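Local atomic coordinates of CYCLIN domain-containing protein (Chaetomium thermophilum, PDB entry 6Z3U), a protein that probably regulates a cyclin-dependent serine/threonine kinase, acting as the cyclin subunit of the CAK complex. Residues A[29-34]-A[121-126]; A[37-42]-A[127-132]; A[87-92]-A[352-357]. All blocks are in the same frame, centred on the assembly; numbering follows the deposited sequence.

Contacts 1 and 2 both use helix 25-48: its earlier part meets the end of helix 108-124, and a stretch two turns further on meets the loop that follows. Contact 3 joins helices 83-103 and 343-358 instead. Contact 1 is only partly buried, whereas contacts 2 and 3 are buried. Their chemistry differs accordingly: contact 1 combines apolar packing with an arginine whose charge is answered elsewhere, contact 2 brings a threonine hydroxyl near an alanine and an arginine without bonding, and contact 3 is largely aliphatic. The partner kinase chain touches residues of contacts 1 and 2 but not the segments of contact 3. I127 and M128 pack on L357, connecting contacts 2 and 3.

Contact 1: A[29-34]-A[121-126]; sequences ASMREK and FYITNS
M31 and I123, which touch through their side chains, also present their backbone carbonyl oxygens to one common hydroxyl, OG1 of T35 on the next turn of helix 25-48. Both O atoms lie within hydrogen-bonding reach of it, but its one proton can serve only one at a time, so they probably compete for it; this shared site links the helix to the end of helix 108-124, although no hydrogen bond runs directly between 29-34 and 121-126. The backbones come near at R32 and I123, whose CA atoms are 5.5 Å apart. I123 supplies the apolar surface: CG1 lies anti to its backbone N (chi1 173°) and the chain continues extended, carrying CD1 toward helix 25-48. There the methyl CD1 of I123 faces CE of M31 at 4.3 Å, a loose end-to-end methyl contact. Alongside, CG of R32 lies 4.1 Å from CG1 of I123, the two chains running at a slant to each other. R32 thus uses only its aliphatic root here. Beyond CG its chain stays extended to NE and takes the guanidinium past I123, where NH1 forms a salt bridge with D229; the same side chain also packs on L87 of helix 83-103. W21 and L28 add apolar contacts to I123. Helix 108-124 ends here: N125 N bonds only weakly to F121 O, at 3.0 Å, and N125 leaves helical geometry. T124 also packs on V81 of the partner kinase chain. Helix 25-48 packed against the end of helix 108-124 is consistent with the N-terminal helix that flanks the cyclin fold in cyclin H.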
loop_
_atom_site.group_PDB
_atom_site.type_symbol
_atom_site.label_atom_id
_atom_site.label_comp_id
_atom_site.label_asym_id
_atom_site.label_seq_id
_atom_site.Cartn_x
_atom_site.Cartn_y
_atom_site.Cartn_z
ATOM N N ALA A 29 16.227 -21.877 2.797
ATOM C CA ALA A 29 16.242 -23.299 2.475
ATOM C C ALA A 29 15.532 -24.106 3.555
ATOM O O ALA A 29 14.693 -24.963 3.254
ATOM C CB ALA A 29 17.683 -23.777 2.295
ATOM N N SER A 30 15.846 -23.836 4.825
ATOM C CA SER A 30 15.242 -24.597 5.914
ATOM C C SER A 30 13.722 -24.485 5.897
ATOM O O SER A 30 13.018 -25.483 6.094
ATOM C CB SER A 30 15.805 -24.124 7.254
ATOM O OG SER A 30 17.177 -24.464 7.369
ATOM N N MET A 31 13.194 -23.280 5.664
ATOM C CA MET A 31 11.747 -23.115 5.557
ATOM C C MET A 31 11.174 -23.952 4.420
ATOM O O MET A 31 10.198 -24.685 4.606
ATOM C CB MET A 31 11.397 -21.638 5.370
ATOM C CG MET A 31 11.423 -20.844 6.659
ATOM S SD MET A 31 10.789 -19.171 6.481
ATOM C CE MET A 31 12.227 -18.345 5.822
ATOM N N ARG A 32 11.774 -23.855 3.232
ATOM C CA ARG A 32 11.265 -24.585 2.076
ATOM C C ARG A 32 11.350 -26.090 2.284
ATOM O O ARG A 32 10.443 -26.831 1.887
ATOM C CB ARG A 32 12.053 -24.174 0.835
ATOM C CG ARG A 32 11.666 -22.828 0.259
ATOM C CD ARG A 32 12.691 -22.388 -0.765
ATOM N NE ARG A 32 12.214 -21.340 -1.661
ATOM C CZ ARG A 32 13.014 -20.563 -2.384
ATOM N NH1 ARG A 32 14.330 -20.706 -2.300
ATOM N NH2 ARG A 32 12.501 -19.642 -3.188
ATOM N N GLU A 33 12.435 -26.562 2.907
ATOM C CA GLU A 33 12.592 -27.992 3.158
ATOM C C GLU A 33 11.595 -28.472 4.202
ATOM O O GLU A 33 10.991 -29.540 4.045
ATOM C CB GLU A 33 14.029 -28.283 3.602
ATOM C CG GLU A 33 14.610 -29.602 3.093
ATOM C CD GLU A 33 14.116 -30.820 3.853
ATOM O OE1 GLU A 33 13.921 -30.718 5.084
ATOM O OE2 GLU A 33 13.922 -31.880 3.219
ATOM N N LYS A 34 11.408 -27.694 5.272
ATOM C CA LYS A 34 10.444 -28.053 6.305
ATOM C C LYS A 34 9.011 -27.973 5.797
ATOM O O LYS A 34 8.158 -28.751 6.238
ATOM C CB LYS A 34 10.625 -27.144 7.522
ATOM C CG LYS A 34 11.887 -27.429 8.320
ATOM C CD LYS A 34 12.147 -26.362 9.373
ATOM C CE LYS A 34 13.405 -26.673 10.178
ATOM N NZ LYS A 34 13.600 -25.721 11.309
ATOM N N PHE A 121 3.848 -17.242 -1.560
ATOM C CA PHE A 121 2.822 -18.229 -1.248
ATOM C C PHE A 121 3.426 -19.620 -1.111
ATOM O O PHE A 121 3.066 -20.375 -0.199
ATOM C CB PHE A 121 1.744 -18.220 -2.332
ATOM C CG PHE A 121 0.659 -19.241 -2.122
ATOM C CD1 PHE A 121 -0.411 -18.974 -1.283
ATOM C CD2 PHE A 121 0.709 -20.468 -2.765
ATOM C CE1 PHE A 121 -1.410 -19.911 -1.090
ATOM C CE2 PHE A 121 -0.286 -21.409 -2.573
ATOM C CZ PHE A 121 -1.346 -21.130 -1.736
ATOM N N TYR A 122 4.356 -19.970 -1.998
ATOM C CA TYR A 122 4.895 -21.319 -2.085
ATOM C C TYR A 122 6.174 -21.504 -1.274
ATOM O O TYR A 122 6.916 -22.462 -1.520
ATOM C CB TYR A 122 5.127 -21.687 -3.552
ATOM C CG TYR A 122 3.858 -22.141 -4.240
ATOM C CD1 TYR A 122 3.091 -23.164 -3.704
ATOM C CD2 TYR A 122 3.411 -21.529 -5.406
ATOM C CE1 TYR A 122 1.931 -23.581 -4.310
ATOM C CE2 TYR A 122 2.244 -21.942 -6.023
ATOM C CZ TYR A 122 1.509 -22.968 -5.465
ATOM O OH TYR A 122 0.346 -23.401 -6.053
ATOM N N ILE A 123 6.460 -20.616 -0.325
ATOM C CA ILE A 123 7.491 -20.846 0.655
ATOM C C ILE A 123 6.867 -21.179 1.996
ATOM O O ILE A 123 7.438 -21.966 2.772
ATOM C CB ILE A 123 8.445 -19.621 0.785
ATOM C CG1 ILE A 123 9.412 -19.820 1.951
ATOM C CG2 ILE A 123 7.651 -18.342 0.940
ATOM C CD1 ILE A 123 10.573 -18.864 1.941
ATOM N N THR A 124 5.681 -20.644 2.265
ATOM C CA THR A 124 4.886 -21.083 3.395
ATOM C C THR A 124 4.024 -22.290 3.064
ATOM O O THR A 124 3.584 -22.992 3.981
ATOM C CB THR A 124 3.972 -19.961 3.902
ATOM O OG1 THR A 124 3.130 -19.502 2.838
ATOM C CG2 THR A 124 4.787 -18.790 4.432
ATOM N N ASN A 125 3.778 -22.542 1.780
ATOM C CA ASN A 125 2.964 -23.657 1.328
ATOM C C ASN A 125 3.747 -24.448 0.292
ATOM O O ASN A 125 4.603 -23.903 -0.411
ATOM C CB ASN A 125 1.638 -23.180 0.725
ATOM C CG ASN A 125 0.780 -22.437 1.723
ATOM O OD1 ASN A 125 0.590 -22.886 2.853
ATOM N ND2 ASN A 125 0.267 -21.285 1.317
ATOM N N SER A 126 3.461 -25.740 0.220
ATOM C CA SER A 126 4.132 -26.626 -0.717
ATOM C C SER A 126 3.340 -26.738 -2.009
ATOM O O SER A 126 2.116 -26.593 -2.025
ATOM C CB SER A 126 4.326 -28.014 -0.107
ATOM O OG SER A 126 4.292 -29.003 -1.122
#

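Contact 2: A[37-42]-A[127-132]; sequences AAARAR and IMTYPP
A39 and T129 mark the closest backbone approach, with CA atoms 6.9 Å apart, where regular helix 37-42 passes a loop whose residues 127-129 have helical torsions but lack the regular bonds. The CB vectors of A39, R42, M128 and T129 all point into this interface. OG1 of T129 is the meeting point: it lies 3.9 Å from CB of A39 and also 3.9 Å from NH1 of R42. Neither approach is a hydrogen bond. The hydroxyl sits at the edge of the R42 guanidinium, near its plane, and the two side chains cross at about a right angle. A bend at chi3 (-79°) turns the R42 guanidinium back along its own helix, so that CA of A39 lies 3.6 Å off one face of it, toward the rim. In T129, chi1 (-44°) sets OG1 beside the backbone N, which leaves CG2 anti to that N; this methyl lies 3.7 Å above the ring plane of Y130, toward the rim. M128 makes a more distant approach, its CE standing 4.7 Å from CB of A39, while its side chain packs on N36 and I43 of the same helix. Backbone bonding between M128 and D362, and the hydrogen bond between R365 NE and Y130 OH, tie the loop to the later chain. R42, T129 and Y130 also pack on P78 and D79 of the partner kinase chain. Leaving helix 108-124, the loop first packs I127 on V90 of helix 83-103, then sets M128 and T129 against helix 25-48, and reaches P131, the N-cap of helix 132-146.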
loop_
_atom_site.group_PDB
_atom_site.type_symbol
_atom_site.label_atom_id
_atom_site.label_comp_id
_atom_site.label_asym_id
_atom_site.label_seq_id
_atom_site.Cartn_x
_atom_site.Cartn_y
_atom_site.Cartn_z
ATOM N N ALA A 37 8.709 -31.166 3.744
ATOM C CA ALA A 37 8.686 -32.337 4.613
ATOM C C ALA A 37 7.371 -32.436 5.376
ATOM O O ALA A 37 6.803 -33.527 5.505
ATOM C CB ALA A 37 9.865 -32.287 5.585
ATOM N N ALA A 38 6.875 -31.309 5.898
ATOM C CA ALA A 38 5.597 -31.320 6.601
ATOM C C ALA A 38 4.464 -31.704 5.659
ATOM O O ALA A 38 3.579 -32.484 6.027
ATOM C CB ALA A 38 5.327 -29.955 7.234
ATOM N N ALA A 39 4.471 -31.156 4.439
ATOM C CA ALA A 39 3.472 -31.535 3.447
ATOM C C ALA A 39 3.568 -33.017 3.118
ATOM O O ALA A 39 2.547 -33.690 2.940
ATOM C CB ALA A 39 3.647 -30.704 2.176
ATOM N N ARG A 40 4.794 -33.542 3.034
ATOM C CA ARG A 40 4.976 -34.962 2.766
ATOM C C ARG A 40 4.317 -35.793 3.860
ATOM O O ARG A 40 3.619 -36.773 3.578
ATOM C CB ARG A 40 6.466 -35.299 2.695
ATOM C CG ARG A 40 6.832 -36.467 1.774
ATOM C CD ARG A 40 8.204 -37.004 2.156
ATOM N NE ARG A 40 9.290 -36.050 1.954
ATOM C CZ ARG A 40 10.433 -36.083 2.635
ATOM N NH1 ARG A 40 11.378 -35.184 2.400
ATOM N NH2 ARG A 40 10.614 -36.991 3.589
ATOM N N ALA A 41 4.525 -35.400 5.123
ATOM C CA ALA A 41 3.947 -36.125 6.249
ATOM C C ALA A 41 2.432 -35.997 6.274
ATOM O O ALA A 41 1.730 -36.967 6.585
ATOM C CB ALA A 41 4.540 -35.608 7.560
ATOM N N ARG A 42 1.909 -34.812 5.951
ATOM C CA ARG A 42 0.468 -34.595 6.012
ATOM C C ARG A 42 -0.262 -35.395 4.941
ATOM O O ARG A 42 -1.310 -35.992 5.213
ATOM C CB ARG A 42 0.156 -33.102 5.878
ATOM C CG ARG A 42 0.488 -32.294 7.123
ATOM C CD ARG A 42 -0.084 -30.880 7.065
ATOM N NE ARG A 42 0.713 -29.973 6.242
ATOM C CZ ARG A 42 0.446 -29.662 4.975
ATOM N NH1 ARG A 42 1.239 -28.820 4.328
ATOM N NH2 ARG A 42 -0.604 -30.185 4.353
ATOM N N ILE A 127 4.058 -26.998 -3.107
ATOM C CA ILE A 127 3.419 -27.191 -4.403
ATOM C C ILE A 127 2.535 -28.430 -4.414
ATOM O O ILE A 127 1.605 -28.522 -5.223
ATOM C CB ILE A 127 4.498 -27.273 -5.503
ATOM C CG1 ILE A 127 5.099 -25.892 -5.763
ATOM C CG2 ILE A 127 3.919 -27.842 -6.789
ATOM C CD1 ILE A 127 4.226 -24.992 -6.612
ATOM N N MET A 128 2.813 -29.402 -3.545
ATOM C CA MET A 128 2.001 -30.608 -3.458
ATOM C C MET A 128 0.687 -30.388 -2.719
ATOM O O MET A 128 -0.133 -31.312 -2.669
ATOM C CB MET A 128 2.792 -31.718 -2.760
ATOM C CG MET A 128 4.046 -32.129 -3.495
ATOM S SD MET A 128 4.942 -33.445 -2.657
ATOM C CE MET A 128 5.972 -32.518 -1.526
ATOM N N THR A 129 0.470 -29.203 -2.143
ATOM C CA THR A 129 -0.746 -28.897 -1.399
ATOM C C THR A 129 -1.766 -28.122 -2.228
ATOM O O THR A 129 -2.949 -28.474 -2.236
ATOM C CB THR A 129 -0.401 -28.105 -0.133
ATOM O OG1 THR A 129 0.735 -28.698 0.508
ATOM C CG2 THR A 129 -1.573 -28.106 0.834
ATOM N N TYR A 130 -1.335 -27.067 -2.920
ATOM C CA TYR A 130 -2.224 -26.239 -3.722
ATOM C C TYR A 130 -1.701 -26.133 -5.149
ATOM O O TYR A 130 -0.483 -26.082 -5.364
ATOM C CB TYR A 130 -2.367 -24.839 -3.108
ATOM C CG TYR A 130 -2.894 -24.848 -1.689
ATOM C CD1 TYR A 130 -4.207 -25.213 -1.417
ATOM C CD2 TYR A 130 -2.080 -24.491 -0.621
ATOM C CE1 TYR A 130 -4.695 -25.221 -0.120
ATOM C CE2 TYR A 130 -2.558 -24.498 0.681
ATOM C CZ TYR A 130 -3.867 -24.864 0.925
ATOM O OH TYR A 130 -4.346 -24.872 2.219
ATOM N N PRO A 131 -2.591 -26.078 -6.139
ATOM C CA PRO A 131 -2.161 -26.204 -7.544
ATOM C C PRO A 131 -1.477 -24.947 -8.045
ATOM O O PRO A 131 -2.099 -23.878 -8.113
ATOM C CB PRO A 131 -3.480 -26.450 -8.294
ATOM C CG PRO A 131 -4.530 -25.840 -7.438
ATOM C CD PRO A 131 -4.049 -25.893 -6.013
ATOM N N PRO A 132 -0.202 -25.038 -8.444
ATOM C CA PRO A 132 0.475 -23.840 -8.969
ATOM C C PRO A 132 -0.118 -23.327 -10.267
ATOM O O PRO A 132 -0.003 -22.129 -10.554
ATOM C CB PRO A 132 1.926 -24.308 -9.160
ATOM C CG PRO A 132 1.838 -25.786 -9.293
ATOM C CD PRO A 132 0.689 -26.212 -8.426
#

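Contact 3: A[87-92]-A[352-357]; sequences LLLVTF and PIRKKL
L89 and I353 join helices 83-103 and 343-358 in a steep crossing, an apolar helix-helix packing within the all-helical cyclin structure. The short axes pass 10.9 Å apart at a signed angle of -118°, and L89 and I353 have the closest CA atoms, at 7.8 Å. At the start of the first segment, L87 offers its carbonyl oxygen to the next turn, where T91 N donates to it. L88 points its CB toward the other helix but stays at some distance from 352-357, packing instead on I350. L89 carries the contact. Its CG lies anti to the carbonyl carbon (chi1 -71°), which directs the isobutyl group at helix 343-358: CD1 meets CG2 of I353 at 3.7 Å and CD2 of L357 at 3.9 Å, slanting across both chains. I353 presents CG2 because that methyl is anti to its backbone N, and L357, one turn later, reaches in with its CD2 methyl. Replacing L89 with an alanine would remove CG and both methyls and would probably open a gap facing I353 and L357, leaving these side chains without their mate on helix 83-103. V90 turns to F118 and Y122 of helix 108-124, joining a third helix to the group. T91 adds a side-chain bond to L87 O, from OG1 at 3.0 Å, arriving on the opposite face of the carbonyl plane from T91 N. F92 again points its CB toward helix 343-358 and packs on I350. Just beyond, Y93 OH is hydrogen-bonded by NE of R354, a polar hold beside the aliphatic stem of that arginine, whose CG lies 4.3 Å from CD2 of L89.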
loop_
_atom_site.group_PDB
_atom_site.type_symbol
_atom_site.label_atom_id
_atom_site.label_comp_id
_atom_site.label_asym_id
_atom_site.label_seq_id
_atom_site.Cartn_x
_atom_site.Cartn_y
_atom_site.Cartn_z
ATOM N N LEU A 87 11.020 -26.396 -5.876
ATOM C CA LEU A 87 11.480 -25.054 -6.220
ATOM C C LEU A 87 11.606 -24.870 -7.726
ATOM O O LEU A 87 11.480 -23.746 -8.225
ATOM C CB LEU A 87 12.824 -24.782 -5.544
ATOM C CG LEU A 87 13.447 -23.396 -5.709
ATOM C CD1 LEU A 87 12.467 -22.310 -5.314
ATOM C CD2 LEU A 87 14.718 -23.303 -4.878
ATOM N N LEU A 88 11.870 -25.953 -8.461
ATOM C CA LEU A 88 12.010 -25.848 -9.910
ATOM C C LEU A 88 10.681 -25.491 -10.566
ATOM O O LEU A 88 10.640 -24.676 -11.494
ATOM C CB LEU A 88 12.562 -27.157 -10.477
ATOM C CG LEU A 88 13.395 -27.070 -11.759
ATOM C CD1 LEU A 88 14.039 -28.414 -12.069
ATOM C CD2 LEU A 88 12.554 -26.611 -12.935
ATOM N N LEU A 89 9.583 -26.089 -10.101
ATOM C CA LEU A 89 8.282 -25.768 -10.677
ATOM C C LEU A 89 7.866 -24.344 -10.331
ATOM O O LEU A 89 7.229 -23.664 -11.143
ATOM C CB LEU A 89 7.229 -26.764 -10.197
ATOM C CG LEU A 89 7.312 -28.186 -10.758
ATOM C CD1 LEU A 89 6.136 -29.019 -10.265
ATOM C CD2 LEU A 89 7.356 -28.178 -12.278
ATOM N N VAL A 90 8.212 -23.876 -9.130
ATOM C CA VAL A 90 7.911 -22.494 -8.769
ATOM C C VAL A 90 8.609 -21.537 -9.725
ATOM O O VAL A 90 8.023 -20.547 -10.178
ATOM C CB VAL A 90 8.308 -22.221 -7.307
ATOM C CG1 VAL A 90 8.198 -20.734 -6.994
ATOM C CG2 VAL A 90 7.440 -23.030 -6.368
ATOM N N THR A 91 9.871 -21.822 -10.054
ATOM C CA THR A 91 10.600 -20.968 -10.984
ATOM C C THR A 91 9.985 -21.027 -12.376
ATOM O O THR A 91 9.870 -20.001 -13.055
ATOM C CB THR A 91 12.070 -21.383 -11.026
ATOM O OG1 THR A 91 12.588 -21.437 -9.690
ATOM C CG2 THR A 91 12.890 -20.393 -11.837
ATOM N N PHE A 92 9.584 -22.220 -12.815
ATOM C CA PHE A 92 8.976 -22.358 -14.135
ATOM C C PHE A 92 7.670 -21.578 -14.217
ATOM O O PHE A 92 7.421 -20.860 -15.192
ATOM C CB PHE A 92 8.750 -23.839 -14.450
ATOM C CG PHE A 92 7.887 -24.081 -15.657
ATOM C CD1 PHE A 92 8.405 -23.955 -16.935
ATOM C CD2 PHE A 92 6.559 -24.449 -15.512
ATOM C CE1 PHE A 92 7.613 -24.179 -18.046
ATOM C CE2 PHE A 92 5.763 -24.674 -16.620
ATOM C CZ PHE A 92 6.290 -24.540 -17.889
ATOM N N PRO A 352 8.356 -34.319 -16.648
ATOM C CA PRO A 352 8.539 -35.392 -15.658
ATOM C C PRO A 352 8.099 -34.998 -14.258
ATOM O O PRO A 352 7.511 -35.816 -13.540
ATOM C CB PRO A 352 10.047 -35.672 -15.712
ATOM C CG PRO A 352 10.544 -35.071 -16.993
ATOM C CD PRO A 352 9.441 -34.288 -17.642
ATOM N N ILE A 353 8.367 -33.757 -13.851
ATOM C CA ILE A 353 8.033 -33.335 -12.496
ATOM C C ILE A 353 6.524 -33.216 -12.335
ATOM O O ILE A 353 5.958 -33.644 -11.323
ATOM C CB ILE A 353 8.741 -32.011 -12.155
ATOM C CG1 ILE A 353 10.214 -32.049 -12.575
ATOM C CG2 ILE A 353 8.632 -31.722 -10.665
ATOM C CD1 ILE A 353 10.985 -33.243 -12.049
ATOM N N ARG A 354 5.846 -32.639 -13.330
ATOM C CA ARG A 354 4.394 -32.524 -13.258
ATOM C C ARG A 354 3.726 -33.890 -13.148
ATOM O O ARG A 354 2.695 -34.017 -12.477
ATOM C CB ARG A 354 3.869 -31.759 -14.477
ATOM C CG ARG A 354 4.536 -30.398 -14.659
ATOM C CD ARG A 354 3.952 -29.578 -15.808
ATOM N NE ARG A 354 2.531 -29.279 -15.634
ATOM C CZ ARG A 354 1.546 -29.784 -16.378
ATOM N NH1 ARG A 354 0.291 -29.438 -16.123
ATOM N NH2 ARG A 354 1.804 -30.615 -17.380
ATOM N N LYS A 355 4.289 -34.922 -13.786
ATOM C CA LYS A 355 3.710 -36.255 -13.647
ATOM C C LYS A 355 3.954 -36.827 -12.254
ATOM O O LYS A 355 3.080 -37.495 -11.691
ATOM C CB LYS A 355 4.265 -37.215 -14.700
ATOM C CG LYS A 355 3.312 -38.378 -14.969
ATOM C CD LYS A 355 3.920 -39.476 -15.830
ATOM C CE LYS A 355 3.858 -39.154 -17.310
ATOM N NZ LYS A 355 4.489 -40.239 -18.113
ATOM N N LYS A 356 5.136 -36.582 -11.685
ATOM C CA LYS A 356 5.384 -37.025 -10.317
ATOM C C LYS A 356 4.450 -36.313 -9.349
ATOM O O LYS A 356 3.991 -36.904 -8.365
ATOM C CB LYS A 356 6.851 -36.791 -9.947
ATOM C CG LYS A 356 7.264 -37.417 -8.621
ATOM C CD LYS A 356 8.688 -37.034 -8.221
ATOM C CE LYS A 356 9.730 -37.753 -9.067
ATOM N NZ LYS A 356 11.103 -37.596 -8.505
ATOM N N LEU A 357 4.149 -35.042 -9.624
ATOM C CA LEU A 357 3.252 -34.277 -8.766
ATOM C C LEU A 357 1.804 -34.729 -8.917
ATOM O O LEU A 357 1.013 -34.600 -7.975
ATOM C CB LEU A 357 3.379 -32.789 -9.097
ATOM C CG LEU A 357 2.509 -31.800 -8.322
ATOM C CD1 LEU A 357 2.812 -31.857 -6.835
ATOM C CD2 LEU A 357 2.712 -30.392 -8.857
#